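Local coordinates for phosphoribosyltransferase (Thermus thermophilus, PDB 1WD5), which is a predicted phosphoribosyltransferase of the type I fold, probably transferring a phosphoribosyl group, though its substrate and biological role are not established, at residues A14-P19 and V173-P178; A154-S159 and A186-F191. One frame throughout, in Å; residues are numbered along the deposited sequence.

Interaction 1 (A14-P19 and V173-P178); sequences AEALAP and VALSVP
No ring or other flat side chain takes part where Ala16 and Leu17 meet Val173 and Leu175: there are no faces or edges to fill, and the whole contact is made by methyl groups. Ala16 directs its CB at the segment 173-178, where it touches two methyls that lie side by side in front of it. Leu175 CD2 is 3.7 Å from Ala16 CB, while Val173 CG1 comes to 4.0 Å from the same methyl. Leu17 reaches across with one branch. Its CB starts off past the strand, but CD1 takes the extended place on the chain (chi2 168°), which leaves CD2 to turn in against Val173, 3.8 Å from CG2 of that valine. Val173 therefore touches with both arms: CG2 meets Leu17 CD2, and CG1, anti to the backbone N (chi1 175°), touches both Leu17 CD2 and Ala16 CB. No hydrogen bond joins the segments, so the fit rests on apolar contact alone, partly buried at the sheet's border. In the fold this is the C-terminal part of helix 6-17 lying against strand 171-174, an outermost strand of the sheet. Leu17 goes deeper, onto Val152 and Ala154 of strand 150-155 and onto Val41 and Leu45 of helix 33-45, while Leu175, at the corner where the chain turns, also leans on Leu12 and Leu13 of helix 6-17.

Interaction 2 (A154-S159 and A186-F191); sequences AVPVAS and AYYLDF
Pro156 and Val157, at the corner where the chain turns after running along strand 150-155 of the type I phosphoribosyltransferase fold, face Tyr188 and Tyr187 of the loop that leads to helix 196-204. The apolar part is a CH-pi contact: Val157 CG2 lies over one face of the Tyr187 ring, 4.1 Å from its centroid and only 15° off the normal. With CG2 anti to the backbone N and CG1 in the crowded position (chi1 67°), this rotation puts CG2 over the ring while CG1 also comes near CD1. Ala186 CB sits over the opposite face, off toward the rim.

The second pair is mixed in character, Tyr188 coming obliquely across Pro156. Polar bonds run to neighbours outside the two segments and fix the far ends of both tyrosines. Tyr187 OH bonds to Ala182 N. Tyr188 OH bonds to the backbone O of Asp128, in a segment whose sequence is consistent with the PRPP-binding motif of this family, so the loop is tied to the probable active-site region. That hydroxyl also packs against carbon, with Tyr188 OH 3.4 Å from both CB and CG of Pro156.

Along the chain the segments alternate: 14-19, 154-159, 173-178, 186-191. The centres of the two interactions are about 12 Å apart, and neighbouring parallel strands 150-155 and 171-174 join them. A probable hydrogen bond of 2.9 Å from Val155 N to Val173 O links the strands, and past their corners a second, from Ala158 N to Ser176 O, keeps the two segments side by side. Pro178 then packs on both Val157 and Tyr187. Helix 6-17 serves both places, its C-terminal part in interaction 1 and Ala9 beside Pro156 and Tyr188. The helix thus spans from the sheet's border toward the loop before helix 196-204, so an early helix touches both late segments of the chain.

Interaction 1 (A14-P19 and V173-P178)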
ATOM      1  N   ALA A  14      11.370  -8.960  -4.967  1.00 14.67           N
ATOM      2  CA  ALA A  14      12.592  -8.160  -4.939  1.00 15.44           C
ATOM      3  C   ALA A  14      13.432  -8.457  -6.182  1.00 15.75           C
ATOM      4  O   ALA A  14      14.070  -7.564  -6.739  1.00 15.89           O
ATOM      5  CB  ALA A  14      13.395  -8.473  -3.686  1.00 15.96           C
ATOM      6  N   GLU A  15      13.426  -9.714  -6.608  1.00 14.96           N
ATOM      7  CA  GLU A  15      14.177 -10.130  -7.789  1.00 16.21           C
ATOM      8  C   GLU A  15      13.577  -9.520  -9.063  1.00 16.03           C
ATOM      9  O   GLU A  15      14.302  -9.125  -9.975  1.00 16.95           O
ATOM     10  CB  GLU A  15      14.202 -11.664  -7.872  1.00 15.34           C
ATOM     11  CG  GLU A  15      15.235 -12.306  -6.942  1.00 17.19           C
ATOM     12  CD  GLU A  15      14.927 -13.755  -6.599  1.00 20.85           C
ATOM     13  OE1 GLU A  15      14.202 -14.425  -7.366  1.00 19.97           O
ATOM     14  OE2 GLU A  15      15.426 -14.234  -5.557  1.00 22.44           O
ATOM     15  N   ALA A  16      12.254  -9.434  -9.121  1.00 15.62           N
ATOM     16  CA  ALA A  16      11.592  -8.851 -10.286  1.00 16.26           C
ATOM     17  C   ALA A  16      11.837  -7.340 -10.335  1.00 16.82           C
ATOM     18  O   ALA A  16      11.808  -6.731 -11.406  1.00 16.30           O
ATOM     19  CB  ALA A  16      10.089  -9.133 -10.234  1.00 13.91           C
ATOM     20  N   LEU A  17      12.092  -6.744  -9.172  1.00 15.70           N
ATOM     21  CA  LEU A  17      12.322  -5.301  -9.079  1.00 16.70           C
ATOM     22  C   LEU A  17      13.768  -4.867  -9.304  1.00 18.42           C
ATOM     23  O   LEU A  17      14.022  -3.731  -9.708  1.00 15.66           O
ATOM     24  CB  LEU A  17      11.871  -4.785  -7.709  1.00 14.48           C
ATOM     25  CG  LEU A  17      10.382  -4.841  -7.359  1.00 16.15           C
ATOM     26  CD1 LEU A  17      10.206  -4.564  -5.869  1.00 14.82           C
ATOM     27  CD2 LEU A  17       9.611  -3.816  -8.182  1.00 16.22           C
ATOM     28  N   ALA A  18      14.710  -5.767  -9.035  1.00 19.06           N
ATOM     29  CA  ALA A  18      16.134  -5.466  -9.179  1.00 21.24           C
ATOM     30  C   ALA A  18      16.545  -4.812 -10.503  1.00 23.23           C
ATOM     31  O   ALA A  18      17.347  -3.880 -10.518  1.00 23.78           O
ATOM     32  CB  ALA A  18      16.956  -6.737  -8.956  1.00 20.09           C
ATOM     33  N   PRO A  19      16.005  -5.295 -11.632  1.00 23.97           N
ATOM     34  CA  PRO A  19      16.361  -4.717 -12.934  1.00 25.17           C
ATOM     35  C   PRO A  19      15.892  -3.280 -13.175  1.00 25.31           C
ATOM     36  O   PRO A  19      16.426  -2.594 -14.045  1.00 23.90           O
ATOM     37  CB  PRO A  19      15.723  -5.686 -13.933  1.00 25.79           C
ATOM     38  CG  PRO A  19      15.617  -6.976 -13.164  1.00 26.47           C
ATOM     39  CD  PRO A  19      15.181  -6.500 -11.808  1.00 24.88           C
ATOM     40  N   VAL A 173       4.403  -3.852 -11.087  1.00 16.65           N
ATOM     41  CA  VAL A 173       5.193  -5.068 -11.166  1.00 17.88           C
ATOM     42  C   VAL A 173       4.398  -6.140 -10.429  1.00 19.03           C
ATOM     43  O   VAL A 173       4.286  -6.109  -9.204  1.00 20.86           O
ATOM     44  CB  VAL A 173       6.571  -4.898 -10.494  1.00 17.72           C
ATOM     45  CG1 VAL A 173       7.318  -6.223 -10.494  1.00 17.84           C
ATOM     46  CG2 VAL A 173       7.382  -3.846 -11.238  1.00 18.89           C
ATOM     47  N   ALA A 174       3.827  -7.073 -11.185  1.00 18.63           N
ATOM     48  CA  ALA A 174       3.036  -8.154 -10.608  1.00 19.34           C
ATOM     49  C   ALA A 174       3.629  -9.477 -11.064  1.00 19.88           C
ATOM     50  O   ALA A 174       3.842  -9.684 -12.257  1.00 20.63           O
ATOM     51  CB  ALA A 174       1.585  -8.041 -11.062  1.00 18.36           C
ATOM     52  N   LEU A 175       3.898 -10.369 -10.114  1.00 19.63           N
ATOM     53  CA  LEU A 175       4.487 -11.666 -10.429  1.00 20.00           C
ATOM     54  C   LEU A 175       3.496 -12.587 -11.122  1.00 20.60           C
ATOM     55  O   LEU A 175       3.870 -13.393 -11.974  1.00 20.58           O
ATOM     56  CB  LEU A 175       4.996 -12.342  -9.154  1.00 19.01           C
ATOM     57  CG  LEU A 175       6.056 -11.591  -8.350  1.00 18.41           C
ATOM     58  CD1 LEU A 175       6.489 -12.448  -7.159  1.00 16.38           C
ATOM     59  CD2 LEU A 175       7.243 -11.272  -9.244  1.00 19.15           C
ATOM     60  N   SER A 176       2.229 -12.461 -10.751  1.00 20.43           N
ATOM     61  CA  SER A 176       1.183 -13.294 -11.320  1.00 21.43           C
ATOM     62  C   SER A 176      -0.140 -12.546 -11.400  1.00 21.01           C
ATOM     63  O   SER A 176      -0.528 -11.845 -10.464  1.00 20.00           O
ATOM     64  CB  SER A 176       1.014 -14.557 -10.470  1.00 21.23           C
ATOM     65  OG  SER A 176      -0.196 -15.222 -10.786  1.00 26.47           O
ATOM     66  N   VAL A 177      -0.818 -12.702 -12.531  1.00 21.94           N
ATOM     67  CA  VAL A 177      -2.109 -12.069 -12.768  1.00 22.98           C
ATOM     68  C   VAL A 177      -3.023 -13.139 -13.357  1.00 25.60           C
ATOM     69  O   VAL A 177      -3.295 -13.145 -14.557  1.00 27.04           O
ATOM     70  CB  VAL A 177      -1.981 -10.908 -13.770  1.00 22.22           C
ATOM     71  CG1 VAL A 177      -3.333 -10.233 -13.965  1.00 20.29           C
ATOM     72  CG2 VAL A 177      -0.948  -9.908 -13.272  1.00 22.47           C
ATOM     73  N   PRO A 178      -3.498 -14.067 -12.516  1.00 26.10           N
ATOM     74  CA  PRO A 178      -4.378 -15.149 -12.964  1.00 28.50           C
ATOM     75  C   PRO A 178      -5.720 -14.696 -13.533  1.00 30.46           C
ATOM     76  O   PRO A 178      -6.463 -13.960 -12.885  1.00 29.54           O
ATOM     77  CB  PRO A 178      -4.531 -16.007 -11.708  1.00 28.23           C
ATOM     78  CG  PRO A 178      -4.414 -15.004 -10.599  1.00 27.38           C
ATOM     79  CD  PRO A 178      -3.269 -14.141 -11.062  1.00 26.61           C
TER

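Interaction 2 (A154-S159 and A186-F191)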
ATOM      1  N   ALA A 154       4.294  -2.802  -6.533  1.00 13.88           N
ATOM      2  CA  ALA A 154       4.800  -4.164  -6.654  1.00 13.37           C
ATOM      3  C   ALA A 154       3.990  -5.141  -5.807  1.00 13.61           C
ATOM      4  O   ALA A 154       3.867  -4.969  -4.590  1.00 13.68           O
ATOM      5  CB  ALA A 154       6.269  -4.207  -6.251  1.00 13.20           C
ATOM      6  N   VAL A 155       3.448  -6.171  -6.454  1.00 11.96           N
ATOM      7  CA  VAL A 155       2.631  -7.165  -5.765  1.00 13.83           C
ATOM      8  C   VAL A 155       2.847  -8.585  -6.287  1.00 13.58           C
ATOM      9  O   VAL A 155       3.014  -8.800  -7.484  1.00 15.23           O
ATOM     10  CB  VAL A 155       1.136  -6.832  -5.915  1.00 14.56           C
ATOM     11  CG1 VAL A 155       0.841  -5.470  -5.305  1.00 15.99           C
ATOM     12  CG2 VAL A 155       0.757  -6.833  -7.392  1.00 16.32           C
ATOM     13  N   PRO A 156       2.841  -9.576  -5.385  1.00 13.71           N
ATOM     14  CA  PRO A 156       3.030 -10.980  -5.759  1.00 14.90           C
ATOM     15  C   PRO A 156       1.931 -11.492  -6.694  1.00 14.88           C
ATOM     16  O   PRO A 156       2.214 -12.177  -7.670  1.00 15.89           O
ATOM     17  CB  PRO A 156       3.011 -11.700  -4.414  1.00 14.14           C
ATOM     18  CG  PRO A 156       3.580 -10.676  -3.483  1.00 13.69           C
ATOM     19  CD  PRO A 156       2.853  -9.425  -3.921  1.00 14.15           C
ATOM     20  N   VAL A 157       0.679 -11.165  -6.389  1.00 15.87           N
ATOM     21  CA  VAL A 157      -0.440 -11.611  -7.216  1.00 15.18           C
ATOM     22  C   VAL A 157      -1.533 -10.552  -7.302  1.00 16.18           C
ATOM     23  O   VAL A 157      -1.781  -9.828  -6.342  1.00 15.43           O
ATOM     24  CB  VAL A 157      -1.049 -12.917  -6.669  1.00 15.00           C
ATOM     25  CG1 VAL A 157      -1.707 -12.667  -5.325  1.00 15.31           C
ATOM     26  CG2 VAL A 157      -2.059 -13.473  -7.665  1.00 16.44           C
ATOM     27  N   ALA A 158      -2.185 -10.463  -8.458  1.00 16.89           N
ATOM     28  CA  ALA A 158      -3.243  -9.476  -8.655  1.00 18.20           C
ATOM     29  C   ALA A 158      -4.293  -9.927  -9.670  1.00 18.65           C
ATOM     30  O   ALA A 158      -4.016 -10.752 -10.542  1.00 19.18           O
ATOM     31  CB  ALA A 158      -2.631  -8.154  -9.106  1.00 17.04           C
ATOM     32  N   SER A 159      -5.499  -9.379  -9.552  1.00 17.73           N
ATOM     33  CA  SER A 159      -6.568  -9.716 -10.480  1.00 19.44           C
ATOM     34  C   SER A 159      -6.392  -8.847 -11.714  1.00 19.33           C
ATOM     35  O   SER A 159      -5.805  -7.771 -11.641  1.00 20.70           O
ATOM     36  CB  SER A 159      -7.934  -9.421  -9.863  1.00 19.95           C
ATOM     37  OG  SER A 159      -8.138  -8.020  -9.757  1.00 20.42           O
ATOM     38  N   ALA A 186      -5.607 -17.611  -1.553  1.00 18.99           N
ATOM     39  CA  ALA A 186      -5.572 -18.859  -2.300  1.00 19.13           C
ATOM     40  C   ALA A 186      -4.199 -19.118  -2.926  1.00 19.16           C
ATOM     41  O   ALA A 186      -3.892 -20.249  -3.292  1.00 18.51           O
ATOM     42  CB  ALA A 186      -6.649 -18.852  -3.386  1.00 17.26           C
ATOM     43  N   TYR A 187      -3.366 -18.086  -3.031  1.00 17.31           N
ATOM     44  CA  TYR A 187      -2.058 -18.269  -3.646  1.00 17.36           C
ATOM     45  C   TYR A 187      -0.896 -18.418  -2.674  1.00 17.79           C
ATOM     46  O   TYR A 187       0.268 -18.344  -3.075  1.00 17.42           O
ATOM     47  CB  TYR A 187      -1.792 -17.129  -4.629  1.00 18.24           C
ATOM     48  CG  TYR A 187      -2.895 -16.997  -5.653  1.00 19.81           C
ATOM     49  CD1 TYR A 187      -3.979 -16.151  -5.430  1.00 21.09           C
ATOM     50  CD2 TYR A 187      -2.899 -17.782  -6.807  1.00 21.19           C
ATOM     51  CE1 TYR A 187      -5.047 -16.091  -6.327  1.00 21.87           C
ATOM     52  CE2 TYR A 187      -3.962 -17.731  -7.713  1.00 22.51           C
ATOM     53  CZ  TYR A 187      -5.032 -16.883  -7.461  1.00 23.42           C
ATOM     54  OH  TYR A 187      -6.092 -16.836  -8.334  1.00 26.05           O
ATOM     55  N   TYR A 188      -1.215 -18.646  -1.403  1.00 16.15           N
ATOM     56  CA  TYR A 188      -0.203 -18.823  -0.370  1.00 15.83           C
ATOM     57  C   TYR A 188      -0.443 -20.119   0.418  1.00 18.68           C
ATOM     58  O   TYR A 188      -1.560 -20.376   0.882  1.00 17.62           O
ATOM     59  CB  TYR A 188      -0.214 -17.645   0.607  1.00 14.08           C
ATOM     60  CG  TYR A 188       0.347 -16.340   0.069  1.00 14.14           C
ATOM     61  CD1 TYR A 188      -0.461 -15.432  -0.615  1.00 14.41           C
ATOM     62  CD2 TYR A 188       1.691 -16.007   0.267  1.00 13.32           C
ATOM     63  CE1 TYR A 188       0.057 -14.219  -1.084  1.00 14.59           C
ATOM     64  CE2 TYR A 188       2.213 -14.808  -0.197  1.00 11.50           C
ATOM     65  CZ  TYR A 188       1.397 -13.918  -0.870  1.00 13.57           C
ATOM     66  OH  TYR A 188       1.921 -12.727  -1.331  1.00 11.90           O
ATOM     67  N   LEU A 189       0.595 -20.936   0.568  1.00 18.30           N
ATOM     68  CA  LEU A 189       0.440 -22.172   1.328  1.00 20.73           C
ATOM     69  C   LEU A 189       0.224 -21.778   2.785  1.00 19.72           C
ATOM     70  O   LEU A 189      -0.634 -22.328   3.475  1.00 19.82           O
ATOM     71  CB  LEU A 189       1.686 -23.048   1.202  1.00 22.44           C
ATOM     72  CG  LEU A 189       1.662 -24.349   2.011  1.00 26.57           C
ATOM     73  CD1 LEU A 189       0.513 -25.240   1.534  1.00 30.38           C
ATOM     74  CD2 LEU A 189       2.997 -25.070   1.860  1.00 27.82           C
ATOM     75  N   ASP A 190       1.010 -20.810   3.238  1.00 19.18           N
ATOM     76  CA  ASP A 190       0.914 -20.303   4.600  1.00 18.47           C
ATOM     77  C   ASP A 190       0.424 -18.863   4.533  1.00 18.16           C
ATOM     78  O   ASP A 190       1.185 -17.955   4.186  1.00 16.37           O
ATOM     79  CB  ASP A 190       2.287 -20.362   5.280  1.00 19.44           C
ATOM     80  CG  ASP A 190       2.322 -19.628   6.624  1.00 20.48           C
ATOM     81  OD1 ASP A 190       1.274 -19.107   7.071  1.00 19.84           O
ATOM     82  OD2 ASP A 190       3.412 -19.573   7.234  1.00 20.17           O
ATOM     83  N   PHE A 191      -0.851 -18.661   4.855  1.00 16.51           N
ATOM     84  CA  PHE A 191      -1.444 -17.331   4.833  1.00 15.72           C
ATOM     85  C   PHE A 191      -1.867 -16.964   6.249  1.00 16.19           C
ATOM     86  O   PHE A 191      -2.950 -16.428   6.469  1.00 17.44           O
ATOM     87  CB  PHE A 191      -2.656 -17.315   3.894  1.00 16.04           C
ATOM     88  CG  PHE A 191      -3.072 -15.934   3.456  1.00 15.72           C
ATOM     89  CD1 PHE A 191      -2.176 -15.101   2.793  1.00 15.10           C
ATOM     90  CD2 PHE A 191      -4.363 -15.475   3.691  1.00 15.76           C
ATOM     91  CE1 PHE A 191      -2.558 -13.825   2.367  1.00 17.16           C
ATOM     92  CE2 PHE A 191      -4.762 -14.199   3.270  1.00 17.71           C
ATOM     93  CZ  PHE A 191      -3.857 -13.373   2.608  1.00 16.68           C
TER